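Dioxygenase (Pseudomonas brassicacearum, PDB 5V2D) probably cleaves the central double bond of lignin-derived stilbenes with dioxygen, using an iron held by four histidines at the centre of a seven-bladed beta-propeller. Local coordinates at residues Q105-L110 against L159-D164; Y215-P220 against V282-R287; R397-N400 against P405-F408; I441-D446 against D451-A456. One frame throughout, in Å; residues are numbered along the deposited sequence.

Interaction 1: residues Q105-L110 against L159-D164; sequences QTDRLL and LPWAMD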
loop_
_atom_site.group_PDB
_atom_site.type_symbol
_atom_site.label_atom_id
_atom_site.label_comp_id
_atom_site.label_asym_id
_atom_site.label_seq_id
_atom_site.Cartn_x
_atom_site.Cartn_y
_atom_site.Cartn_z
ATOM N N GLN A 105 -7.676 -2.497 -16.765
ATOM C CA GLN A 105 -8.327 -1.733 -17.846
ATOM C C GLN A 105 -9.441 -0.852 -17.254
ATOM O O GLN A 105 -10.629 -1.020 -17.540
ATOM C CB GLN A 105 -8.822 -2.642 -18.946
ATOM C CG GLN A 105 -7.674 -3.410 -19.530
ATOM C CD GLN A 105 -7.777 -3.654 -20.999
ATOM O OE1 GLN A 105 -8.843 -3.495 -21.611
ATOM N NE2 GLN A 105 -6.662 -4.049 -21.598
ATOM N N THR A 106 -9.010 0.138 -16.508
ATOM C CA THR A 106 -9.873 1.156 -15.956
ATOM C C THR A 106 -10.483 2.007 -17.069
ATOM O O THR A 106 -9.911 2.136 -18.147
ATOM C CB THR A 106 -9.136 2.108 -14.988
ATOM O OG1 THR A 106 -8.116 2.775 -15.674
ATOM C CG2 THR A 106 -8.575 1.326 -13.760
ATOM N N ASP A 107 -11.592 2.663 -16.764
ATOM C CA ASP A 107 -12.145 3.601 -17.726
ATOM C C ASP A 107 -11.075 4.696 -18.037
ATOM O O ASP A 107 -10.974 5.139 -19.149
ATOM C CB ASP A 107 -13.363 4.331 -17.221
ATOM C CG ASP A 107 -14.549 3.437 -16.928
ATOM O OD1 ASP A 107 -14.603 2.314 -17.313
ATOM O OD2 ASP A 107 -15.547 3.937 -16.333
ATOM N N ARG A 108 -10.328 5.118 -17.027
ATOM C CA ARG A 108 -9.322 6.156 -17.183
ATOM C C ARG A 108 -8.238 5.732 -18.194
ATOM O O ARG A 108 -7.875 6.504 -19.090
ATOM C CB ARG A 108 -8.673 6.479 -15.870
ATOM C CG ARG A 108 -7.451 7.383 -15.936
ATOM C CD ARG A 108 -7.063 7.862 -14.549
ATOM N NE ARG A 108 -5.765 8.523 -14.469
ATOM C CZ ARG A 108 -5.411 9.371 -13.514
ATOM N NH1 ARG A 108 -4.149 9.844 -13.497
ATOM N NH2 ARG A 108 -6.245 9.773 -12.592
ATOM N N LEU A 109 -7.708 4.536 -17.996
ATOM C CA LEU A 109 -6.739 3.999 -18.934
ATOM C C LEU A 109 -7.304 3.898 -20.356
ATOM O O LEU A 109 -6.635 4.228 -21.325
ATOM C CB LEU A 109 -6.203 2.673 -18.494
ATOM C CG LEU A 109 -5.181 2.018 -19.440
ATOM C CD1 LEU A 109 -3.899 2.780 -19.462
ATOM C CD2 LEU A 109 -4.797 0.628 -19.008
ATOM N N LEU A 110 -8.495 3.358 -20.486
ATOM C CA LEU A 110 -9.028 3.136 -21.822
ATOM C C LEU A 110 -9.333 4.458 -22.530
ATOM O O LEU A 110 -9.226 4.545 -23.754
ATOM C CB LEU A 110 -10.285 2.267 -21.768
ATOM C CG LEU A 110 -10.049 0.830 -21.346
ATOM C CD1 LEU A 110 -11.290 -0.007 -21.317
ATOM C CD2 LEU A 110 -8.974 0.120 -22.154
ATOM N N LEU A 159 -14.422 2.693 -6.046
ATOM C CA LEU A 159 -14.649 1.277 -5.890
ATOM C C LEU A 159 -13.535 0.527 -6.615
ATOM O O LEU A 159 -12.889 1.067 -7.528
ATOM C CB LEU A 159 -15.998 0.922 -6.544
ATOM C CG LEU A 159 -17.266 1.380 -5.771
ATOM C CD1 LEU A 159 -18.473 1.131 -6.668
ATOM C CD2 LEU A 159 -17.411 0.581 -4.529
ATOM N N PRO A 160 -13.283 -0.710 -6.225
ATOM C CA PRO A 160 -12.205 -1.479 -6.806
ATOM C C PRO A 160 -12.577 -2.035 -8.139
ATOM O O PRO A 160 -13.749 -1.973 -8.516
ATOM C CB PRO A 160 -12.008 -2.622 -5.794
ATOM C CG PRO A 160 -13.255 -2.698 -5.001
ATOM C CD PRO A 160 -13.964 -1.412 -5.101
ATOM N N TRP A 161 -11.576 -2.548 -8.862
ATOM C CA TRP A 161 -11.726 -3.149 -10.162
ATOM C C TRP A 161 -11.380 -4.654 -10.045
ATOM O O TRP A 161 -10.397 -5.040 -9.408
ATOM C CB TRP A 161 -10.816 -2.452 -11.194
ATOM C CG TRP A 161 -11.441 -1.205 -11.619
ATOM C CD1 TRP A 161 -11.655 -0.100 -10.863
ATOM C CD2 TRP A 161 -12.100 -0.977 -12.865
ATOM N NE1 TRP A 161 -12.383 0.809 -11.579
ATOM C CE2 TRP A 161 -12.678 0.294 -12.806
ATOM C CE3 TRP A 161 -12.235 -1.715 -14.028
ATOM C CZ2 TRP A 161 -13.365 0.843 -13.890
ATOM C CZ3 TRP A 161 -12.915 -1.174 -15.102
ATOM C CH2 TRP A 161 -13.493 0.070 -15.022
ATOM N N ALA A 162 -12.266 -5.497 -10.575
ATOM C CA ALA A 162 -12.036 -6.933 -10.517
ATOM C C ALA A 162 -11.257 -7.420 -11.705
ATOM O O ALA A 162 -11.431 -6.919 -12.828
ATOM C CB ALA A 162 -13.368 -7.661 -10.371
ATOM N N MET A 163 -10.396 -8.387 -11.419
ATOM C CA MET A 163 -9.628 -9.088 -12.381
ATOM C C MET A 163 -9.716 -10.600 -12.214
ATOM O O MET A 163 -9.908 -11.125 -11.111
ATOM C CB MET A 163 -8.187 -8.621 -12.277
ATOM C CG MET A 163 -8.022 -7.075 -12.421
ATOM S SD MET A 163 -6.265 -6.737 -12.060
ATOM C CE MET A 163 -5.596 -6.661 -13.738
ATOM N N ASP A 164 -9.501 -11.304 -13.326
ATOM C CA ASP A 164 -9.506 -12.776 -13.294
ATOM C C ASP A 164 -8.239 -13.226 -12.534
ATOM O O ASP A 164 -7.099 -12.769 -12.850
ATOM C CB ASP A 164 -9.509 -13.323 -14.712
ATOM C CG ASP A 164 -9.521 -14.831 -14.748
ATOM O OD1 ASP A 164 -8.539 -15.527 -14.420
ATOM O OD2 ASP A 164 -10.543 -15.352 -15.141
#

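Interaction 2: residues Y215-P220 against V282-R287; sequences YFELSP and VPRNGR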
loop_
_atom_site.group_PDB
_atom_site.type_symbol
_atom_site.label_atom_id
_atom_site.label_comp_id
_atom_site.label_asym_id
_atom_site.label_seq_id
_atom_site.Cartn_x
_atom_site.Cartn_y
_atom_site.Cartn_z
ATOM N N TYR A 215 -17.484 1.873 8.080
ATOM C CA TYR A 215 -16.909 0.514 8.169
ATOM C C TYR A 215 -17.815 -0.481 7.434
ATOM O O TYR A 215 -19.039 -0.375 7.537
ATOM C CB TYR A 215 -16.759 0.089 9.643
ATOM C CG TYR A 215 -16.326 -1.326 9.790
ATOM C CD1 TYR A 215 -15.105 -1.716 9.322
ATOM C CD2 TYR A 215 -17.146 -2.286 10.345
ATOM C CE1 TYR A 215 -14.687 -3.014 9.401
ATOM C CE2 TYR A 215 -16.737 -3.581 10.473
ATOM C CZ TYR A 215 -15.505 -3.954 9.992
ATOM O OH TYR A 215 -15.085 -5.257 10.036
ATOM N N PHE A 216 -17.236 -1.403 6.685
ATOM C CA PHE A 216 -17.911 -2.479 6.009
ATOM C C PHE A 216 -17.335 -3.839 6.377
ATOM O O PHE A 216 -16.108 -4.000 6.390
ATOM C CB PHE A 216 -17.723 -2.403 4.484
ATOM C CG PHE A 216 -18.237 -1.183 3.870
ATOM C CD1 PHE A 216 -17.371 -0.267 3.235
ATOM C CD2 PHE A 216 -19.600 -0.958 3.847
ATOM C CE1 PHE A 216 -17.884 0.848 2.586
ATOM C CE2 PHE A 216 -20.122 0.201 3.206
ATOM C CZ PHE A 216 -19.233 1.103 2.591
ATOM N N GLU A 217 -18.230 -4.838 6.559
ATOM C CA GLU A 217 -17.812 -6.188 6.759
ATOM C C GLU A 217 -18.560 -7.094 5.811
ATOM O O GLU A 217 -19.807 -7.154 5.858
ATOM C CB GLU A 217 -17.991 -6.588 8.210
ATOM C CG GLU A 217 -17.434 -8.001 8.467
ATOM C CD GLU A 217 -16.940 -8.230 9.911
ATOM O OE1 GLU A 217 -16.678 -9.429 10.125
ATOM O OE2 GLU A 217 -16.750 -7.288 10.759
ATOM N N LEU A 218 -17.807 -7.815 4.955
ATOM C CA LEU A 218 -18.325 -8.700 3.948
ATOM C C LEU A 218 -17.938 -10.155 4.148
ATOM O O LEU A 218 -16.823 -10.466 4.597
ATOM C CB LEU A 218 -17.966 -8.263 2.527
ATOM C CG LEU A 218 -18.438 -6.835 2.133
ATOM C CD1 LEU A 218 -17.271 -5.908 1.916
ATOM C CD2 LEU A 218 -19.338 -6.832 0.936
ATOM N N SER A 219 -18.879 -11.057 3.835
ATOM C CA SER A 219 -18.652 -12.451 3.932
ATOM C C SER A 219 -17.771 -12.874 2.819
ATOM O O SER A 219 -17.599 -12.147 1.817
ATOM C CB SER A 219 -20.031 -13.216 3.879
ATOM O OG SER A 219 -20.444 -13.354 2.536
ATOM N N PRO A 220 -17.153 -14.058 2.948
ATOM C CA PRO A 220 -16.272 -14.527 1.835
ATOM C C PRO A 220 -16.968 -14.721 0.496
ATOM O O PRO A 220 -16.313 -14.701 -0.555
ATOM C CB PRO A 220 -15.695 -15.856 2.363
ATOM C CG PRO A 220 -16.494 -16.207 3.540
ATOM C CD PRO A 220 -17.211 -15.030 4.070
ATOM N N VAL A 282 -14.250 1.996 17.221
ATOM C CA VAL A 282 -15.618 1.609 17.288
ATOM C C VAL A 282 -15.768 0.102 17.362
ATOM O O VAL A 282 -14.998 -0.615 16.726
ATOM C CB VAL A 282 -16.384 2.197 16.084
ATOM C CG1 VAL A 282 -15.926 1.661 14.740
ATOM C CG2 VAL A 282 -17.862 1.961 16.265
ATOM N N PRO A 283 -16.761 -0.387 18.098
ATOM C CA PRO A 283 -16.963 -1.845 18.048
ATOM C C PRO A 283 -17.301 -2.330 16.676
ATOM O O PRO A 283 -18.065 -1.688 15.927
ATOM C CB PRO A 283 -18.162 -2.140 19.035
ATOM C CG PRO A 283 -18.205 -0.937 19.914
ATOM C CD PRO A 283 -17.616 0.233 19.126
ATOM N N ARG A 284 -16.743 -3.493 16.362
ATOM C CA ARG A 284 -16.845 -4.067 15.072
ATOM C C ARG A 284 -18.275 -4.401 14.667
ATOM O O ARG A 284 -18.651 -4.344 13.490
ATOM C CB ARG A 284 -15.995 -5.303 15.088
ATOM C CG ARG A 284 -15.686 -5.810 13.715
ATOM C CD ARG A 284 -14.460 -6.739 13.748
ATOM N NE ARG A 284 -14.706 -7.807 12.768
ATOM C CZ ARG A 284 -13.977 -8.873 12.610
ATOM N NH1 ARG A 284 -14.348 -9.764 11.716
ATOM N NH2 ARG A 284 -12.891 -9.083 13.362
ATOM N N ASN A 285 -19.104 -4.703 15.653
ATOM C CA ASN A 285 -20.527 -4.974 15.411
ATOM C C ASN A 285 -21.406 -3.846 15.964
ATOM O O ASN A 285 -22.606 -4.050 16.194
ATOM C CB ASN A 285 -20.897 -6.340 16.080
ATOM C CG ASN A 285 -20.787 -6.307 17.613
ATOM O OD1 ASN A 285 -20.223 -5.375 18.241
ATOM N ND2 ASN A 285 -21.371 -7.320 18.217
ATOM N N GLY A 286 -20.838 -2.670 16.074
ATOM C CA GLY A 286 -21.489 -1.550 16.742
ATOM C C GLY A 286 -22.210 -0.611 15.785
ATOM O O GLY A 286 -22.536 -0.959 14.618
ATOM N N ARG A 287 -22.474 0.584 16.318
ATOM C CA ARG A 287 -23.246 1.618 15.622
ATOM C C ARG A 287 -22.517 2.949 15.829
ATOM O O ARG A 287 -21.582 3.073 16.679
ATOM C CB ARG A 287 -24.658 1.750 16.261
ATOM C CG ARG A 287 -25.278 0.470 16.701
ATOM C CD ARG A 287 -25.918 0.607 18.077
ATOM N NE ARG A 287 -27.243 1.074 17.830
ATOM C CZ ARG A 287 -28.183 1.196 18.777
ATOM N NH1 ARG A 287 -27.883 0.907 20.050
ATOM N NH2 ARG A 287 -29.414 1.592 18.415
HETATM O O HOH W 1 -18.967 -6.360 11.681
#

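Interaction 3: residues R397-N400 against P405-F408; sequences RPYN and PIPF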
loop_
_atom_site.group_PDB
_atom_site.type_symbol
_atom_site.label_atom_id
_atom_site.label_comp_id
_atom_site.label_asym_id
_atom_site.label_seq_id
_atom_site.Cartn_x
_atom_site.Cartn_y
_atom_site.Cartn_z
ATOM N N ARG A 397 24.889 1.715 5.878
ATOM C CA ARG A 397 25.353 0.623 5.010
ATOM C C ARG A 397 25.980 1.205 3.771
ATOM O O ARG A 397 25.582 2.270 3.328
ATOM C CB ARG A 397 24.188 -0.245 4.539
ATOM C CG ARG A 397 23.487 -0.917 5.677
ATOM C CD ARG A 397 24.278 -2.139 6.116
ATOM N NE ARG A 397 23.497 -2.695 7.203
ATOM C CZ ARG A 397 23.500 -3.949 7.569
ATOM N NH1 ARG A 397 24.282 -4.832 6.967
ATOM N NH2 ARG A 397 22.738 -4.267 8.604
ATOM N N PRO A 398 26.895 0.465 3.160
ATOM C CA PRO A 398 27.448 0.906 1.906
ATOM C C PRO A 398 26.355 1.108 0.796
ATOM O O PRO A 398 25.355 0.364 0.757
ATOM C CB PRO A 398 28.408 -0.233 1.500
ATOM C CG PRO A 398 28.337 -1.293 2.575
ATOM C CD PRO A 398 27.381 -0.869 3.632
ATOM N N TYR A 399 26.595 2.066 -0.079
ATOM C CA TYR A 399 25.683 2.435 -1.167
ATOM C C TYR A 399 26.505 2.707 -2.412
ATOM O O TYR A 399 27.268 3.657 -2.486
ATOM C CB TYR A 399 24.918 3.685 -0.755
ATOM C CG TYR A 399 23.884 4.150 -1.785
ATOM C CD1 TYR A 399 24.218 5.048 -2.766
ATOM C CD2 TYR A 399 22.582 3.692 -1.734
ATOM C CE1 TYR A 399 23.298 5.461 -3.718
ATOM C CE2 TYR A 399 21.599 4.110 -2.670
ATOM C CZ TYR A 399 21.952 4.970 -3.670
ATOM O OH TYR A 399 21.044 5.417 -4.620
ATOM N N ASN A 400 26.383 1.836 -3.388
ATOM C CA ASN A 400 27.133 1.953 -4.638
ATOM C C ASN A 400 26.749 3.260 -5.339
ATOM O O ASN A 400 25.575 3.480 -5.615
ATOM C CB ASN A 400 26.818 0.737 -5.500
ATOM C CG ASN A 400 27.569 0.707 -6.808
ATOM O OD1 ASN A 400 28.281 1.653 -7.174
ATOM N ND2 ASN A 400 27.385 -0.359 -7.533
ATOM N N PRO A 405 21.164 8.816 -7.475
ATOM C CA PRO A 405 20.757 9.392 -6.172
ATOM C C PRO A 405 19.801 8.532 -5.454
ATOM O O PRO A 405 19.065 7.784 -6.106
ATOM C CB PRO A 405 20.060 10.727 -6.530
ATOM C CG PRO A 405 19.787 10.624 -8.001
ATOM C CD PRO A 405 20.682 9.597 -8.628
ATOM N N ILE A 406 19.729 8.678 -4.140
ATOM C CA ILE A 406 18.973 7.764 -3.301
ATOM C C ILE A 406 17.510 8.004 -3.539
ATOM O O ILE A 406 17.033 9.082 -3.322
ATOM C CB ILE A 406 19.324 7.908 -1.794
ATOM C CG1 ILE A 406 20.835 7.703 -1.545
ATOM C CG2 ILE A 406 18.430 6.954 -0.956
ATOM C CD1 ILE A 406 21.341 8.395 -0.262
ATOM N N PRO A 407 16.781 6.974 -3.970
ATOM C CA PRO A 407 15.408 7.284 -4.389
ATOM C C PRO A 407 14.474 7.350 -3.235
ATOM O O PRO A 407 14.781 6.851 -2.174
ATOM C CB PRO A 407 15.080 6.152 -5.376
ATOM C CG PRO A 407 16.008 5.057 -5.033
ATOM C CD PRO A 407 17.233 5.650 -4.426
ATOM N N PHE A 408 13.319 7.917 -3.470
ATOM C CA PHE A 408 12.153 7.797 -2.605
ATOM C C PHE A 408 11.790 6.283 -2.397
ATOM O O PHE A 408 11.851 5.462 -3.298
ATOM C CB PHE A 408 10.980 8.549 -3.301
ATOM C CG PHE A 408 9.672 8.561 -2.541
ATOM C CD1 PHE A 408 8.484 8.066 -3.141
ATOM C CD2 PHE A 408 9.583 9.136 -1.273
ATOM C CE1 PHE A 408 7.241 8.109 -2.465
ATOM C CE2 PHE A 408 8.349 9.169 -0.599
ATOM C CZ PHE A 408 7.175 8.673 -1.194
#

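Interaction 4: residues I441-D446 against D451-A456; sequences IPRSAD and DGYVVA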
loop_
_atom_site.group_PDB
_atom_site.type_symbol
_atom_site.label_atom_id
_atom_site.label_comp_id
_atom_site.label_asym_id
_atom_site.label_seq_id
_atom_site.Cartn_x
_atom_site.Cartn_y
_atom_site.Cartn_z
ATOM N N ILE A 441 4.708 -16.422 3.578
ATOM C CA ILE A 441 4.060 -17.646 3.180
ATOM C C ILE A 441 4.322 -18.688 4.294
ATOM O O ILE A 441 5.464 -19.023 4.522
ATOM C CB ILE A 441 4.655 -18.185 1.862
ATOM C CG1 ILE A 441 4.453 -17.181 0.755
ATOM C CG2 ILE A 441 3.992 -19.509 1.493
ATOM C CD1 ILE A 441 5.072 -17.553 -0.606
ATOM N N PRO A 442 3.274 -19.221 4.944
ATOM C CA PRO A 442 3.531 -20.215 5.969
ATOM C C PRO A 442 4.194 -21.462 5.440
ATOM O O PRO A 442 3.961 -21.851 4.343
ATOM C CB PRO A 442 2.121 -20.626 6.440
ATOM C CG PRO A 442 1.166 -19.539 5.892
ATOM C CD PRO A 442 1.808 -18.970 4.730
ATOM N N ARG A 443 5.069 -22.088 6.252
ATOM C CA ARG A 443 5.800 -23.320 5.793
ATOM C C ARG A 443 4.798 -24.443 5.528
ATOM O O ARG A 443 5.012 -25.208 4.622
ATOM C CB ARG A 443 6.844 -23.768 6.861
ATOM C CG ARG A 443 7.867 -24.822 6.365
ATOM C CD ARG A 443 8.948 -25.157 7.398
ATOM N NE ARG A 443 9.490 -23.890 7.878
ATOM C CZ ARG A 443 10.506 -23.212 7.365
ATOM N NH1 ARG A 443 11.300 -23.709 6.428
ATOM N NH2 ARG A 443 10.804 -22.000 7.891
ATOM N N SER A 444 3.742 -24.500 6.306
ATOM C CA SER A 444 2.678 -25.475 6.098
ATOM C C SER A 444 1.507 -24.869 6.802
ATOM O O SER A 444 1.657 -23.902 7.535
ATOM C CB SER A 444 3.008 -26.836 6.735
ATOM O OG SER A 444 3.188 -26.720 8.159
ATOM N N ALA A 445 0.320 -25.451 6.632
ATOM C CA ALA A 445 -0.863 -24.923 7.348
ATOM C C ALA A 445 -0.756 -25.121 8.878
ATOM O O ALA A 445 -1.331 -24.408 9.666
ATOM C CB ALA A 445 -2.132 -25.513 6.761
ATOM N N ASP A 446 0.045 -26.090 9.282
ATOM C CA ASP A 446 0.417 -26.301 10.709
ATOM C C ASP A 446 1.320 -25.288 11.384
ATOM O O ASP A 446 1.474 -25.300 12.582
ATOM C CB ASP A 446 1.205 -27.610 10.798
ATOM C CG ASP A 446 0.328 -28.735 11.260
ATOM O OD1 ASP A 446 0.753 -29.547 12.107
ATOM O OD2 ASP A 446 -0.834 -28.814 10.791
ATOM N N ASP A 451 6.465 -18.742 10.770
ATOM C CA ASP A 451 7.427 -19.796 10.373
ATOM C C ASP A 451 7.125 -20.147 8.923
ATOM O O ASP A 451 6.096 -20.754 8.637
ATOM C CB ASP A 451 7.299 -21.003 11.304
ATOM C CG ASP A 451 8.205 -22.177 10.908
ATOM O OD1 ASP A 451 9.194 -21.930 10.191
ATOM O OD2 ASP A 451 7.950 -23.271 11.413
ATOM N N GLY A 452 8.002 -19.714 8.046
ATOM C CA GLY A 452 7.813 -19.935 6.646
ATOM C C GLY A 452 8.762 -19.122 5.800
ATOM O O GLY A 452 9.922 -18.999 6.119
ATOM N N TYR A 453 8.255 -18.595 4.692
ATOM C CA TYR A 453 9.071 -17.950 3.687
ATOM C C TYR A 453 8.702 -16.470 3.569
ATOM O O TYR A 453 7.528 -16.123 3.634
ATOM C CB TYR A 453 8.871 -18.686 2.376
ATOM C CG TYR A 453 9.135 -20.177 2.504
ATOM C CD1 TYR A 453 8.090 -21.105 2.479
ATOM C CD2 TYR A 453 10.429 -20.658 2.740
ATOM C CE1 TYR A 453 8.309 -22.467 2.657
ATOM C CE2 TYR A 453 10.651 -22.017 2.942
ATOM C CZ TYR A 453 9.563 -22.910 2.878
ATOM O OH TYR A 453 9.777 -24.275 2.995
ATOM N N VAL A 454 9.680 -15.642 3.369
ATOM C CA VAL A 454 9.438 -14.223 3.099
ATOM C C VAL A 454 9.848 -13.982 1.664
ATOM O O VAL A 454 10.990 -14.330 1.243
ATOM C CB VAL A 454 10.301 -13.374 4.011
ATOM C CG1 VAL A 454 10.044 -11.901 3.820
ATOM C CG2 VAL A 454 9.958 -13.713 5.487
ATOM N N VAL A 455 8.948 -13.383 0.882
ATOM C CA VAL A 455 9.154 -13.237 -0.537
ATOM C C VAL A 455 9.012 -11.748 -0.879
ATOM O O VAL A 455 8.073 -11.076 -0.429
ATOM C CB VAL A 455 8.164 -14.055 -1.309
ATOM C CG1 VAL A 455 8.398 -13.864 -2.844
ATOM C CG2 VAL A 455 8.278 -15.527 -0.929
ATOM N N ALA A 456 9.936 -11.223 -1.644
ATOM C CA ALA A 456 9.896 -9.829 -2.022
ATOM C C ALA A 456 10.665 -9.574 -3.284
ATOM O O ALA A 456 11.637 -10.275 -3.570
ATOM C CB ALA A 456 10.519 -8.952 -0.920
#

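Interaction 1: residues Q105-L110 against L159-D164
The capped start of helix 107-115 sits on the indole of Trp161, carried by strand 161-163 in one blade of the beta-propeller. Thr106 is the N-cap: its OG1 accepts from Leu109 N at 2.9 Å in a nearly straight bond, and its carbonyl takes the first helical bond from Leu110 N. This fixed backbone lies over one face of the indole. Thr106 CA stands 3.9 Å from the centroid of the six-membered ring and 11° off its normal, the geometry of a CH-pi contact. Two oxygens approach the outer end of that ring: Gln105 O obliquely, 3.3 Å from Trp161 CZ3, and Asp107 OD1 near the ring plane, 3.4 Å from Trp161 CH2. The Asp107 carboxylate stands nearly upright to the indole, their planes 85° apart; a negative oxygen beside the C-H rim is probably mildly attractive. With Trp161 CG anti to its own carbonyl carbon (chi1 -79°), the indole reaches out to the helix start. A leucine at this position has no aromatic face to offer Thr106 CA and would probably leave a gap beneath that backbone. Trp161 also packs on Thr170 and Glu173 of strand 170-173, and Gln105 N bonds to Thr170 OG1, so the helix start is tied to that strand too. Strand 161-163 lies between strands 150-154 and 170-173.

Interaction 2: residues Y215-P220 against V282-R287
Arg284 and Glu217 form a buried salt bridge between two neighbouring sheets of the beta-propeller, one containing strand 212-218 and the other strand 276-283. The guanidinium meets the carboxylate side-on, with one nitrogen for each oxygen. NH1 of Arg284 lies 2.8 Å from Glu217 OE1 in an almost straight bond, and NE of Arg284 lies 2.9 Å from Glu217 OE2. Both acceptors lie close to the guanidinium plane, yet the two flat groups are twisted 37° apart, and each oxygen is met on its syn side. The Tyr215 ring stands steeply to the guanidinium, at 73°. Its hydroxyl donates to Glu217 OE2 from above the carboxylate plane, on the same face as Arg284 NE. Glu217 CG is anti to the backbone N (chi1 -175°), and the extended chain beyond carries the carboxylate across to the arginine. Arg284 itself follows Pro283 in a type I turn closed by Gly286 N and Pro283 O. Further bonds hold both charges: Asp192 and Thr244 O take the arginine's terminal nitrogens, and Asn197 donates to Glu217 OE1. A water donates to Glu217 OE2 at 2.6 Å and to the Arg284 backbone O at 2.7 Å.

Interaction 3: residues R397-N400 against P405-F408
Tyr399 meets Ile406 across a short loop, and the residues on either side of the tyrosine hold this part of the loop in place. Arg397, in a salt bridge with Asp394, and Pro398, packed on Asp431, lead up to the ring. At Tyr399 the side chain, with CG anti to the backbone N (chi1 -178°), projects toward 405-408. Ile406 CG1 lies over one face, 3.9 Å from the ring centroid and 23° off the normal, a CH-pi contact displaced toward the hydroxyl end: the closest ring atom to CG1 is Tyr399 CZ, at 3.6 Å. The hydroxyl is donated to Gly404 O, just ahead of Pro405, and this bond fixes the outer end of the ring, which Phe410 also meets edge-to-face. Beside that bond the phenol oxygen of Tyr399 touches Ile406 CA at 3.4 Å and Pro407 CD at 3.8 Å. Asn400 closes the segment, its OD1 accepting from Ala402 N in an Asx turn. The whole is a surface loop linking the second and third strands, 387-392 and 413-418, of a four-stranded antiparallel propeller blade.

Interaction 4: residues I441-D446 against D451-A456
Arg443 and Asp451 face each other with the guanidinium turned side-on, and both donors converge on a single oxygen. NH2 of Arg443 lies 2.8 Å from Asp451 OD1 and approaches nearly in line with its C-O bond, whereas NE of Arg443, at 3.0 Å from the same OD1, comes from above the carboxylate plane. The N-H...O angles, 150° and 144°, are bent as expected of a forked bond. A bend at chi3 (-50°) turns the guanidinium back toward the aspartate, and Tyr453 OH lies 3.8 Å from Arg443 NH1. A methionine in place of Arg443 carries neither donor, which would probably loosen the hairpin end and leave Asp472 without this partner. Beneath the side chains, Arg443 N donates to Asp451 O at 2.9 Å. This is the loop end of the beta hairpin formed by antiparallel strands 433-442 and 452-460 of one propeller blade. Ile441 and Tyr453 are a hydrogen-bonded pair of it, with both N...O distances 2.8 Å, and Pro442 with Gly452 the next, non-hydrogen-bonded one. Gly452 passes so close that a side chain there would collide with Ile441 O. On the face shared with Tyr453, Ile441 CD1 packs against Val455 CG2 at 3.8 Å. Farther out, Asp472 forms a second salt bridge with Arg443 NH2, and Arg474 pairs with Asp451 OD2.

Overall arrangement
The four contacts work at different levels of the propeller. Interaction 4 lies within one blade and combines paired backbone bonds, apolar packing and a salt bridge; it buries the largest area, about 410 Å². Interaction 2 is largely buried and joins two neighbouring blades through charge and an ordered water, with no strand pairing. Interaction 1, partly buried, sets a helix start on a blade through an aromatic face, without a hydrogen bond across. Interaction 3 lies at the surface, inside one loop, and relies on a tyrosine ring and apolar atoms. No two share a segment or touch; interactions 2 and 3 lie on opposite sides of the chain's centre, their centres about 43 Å apart.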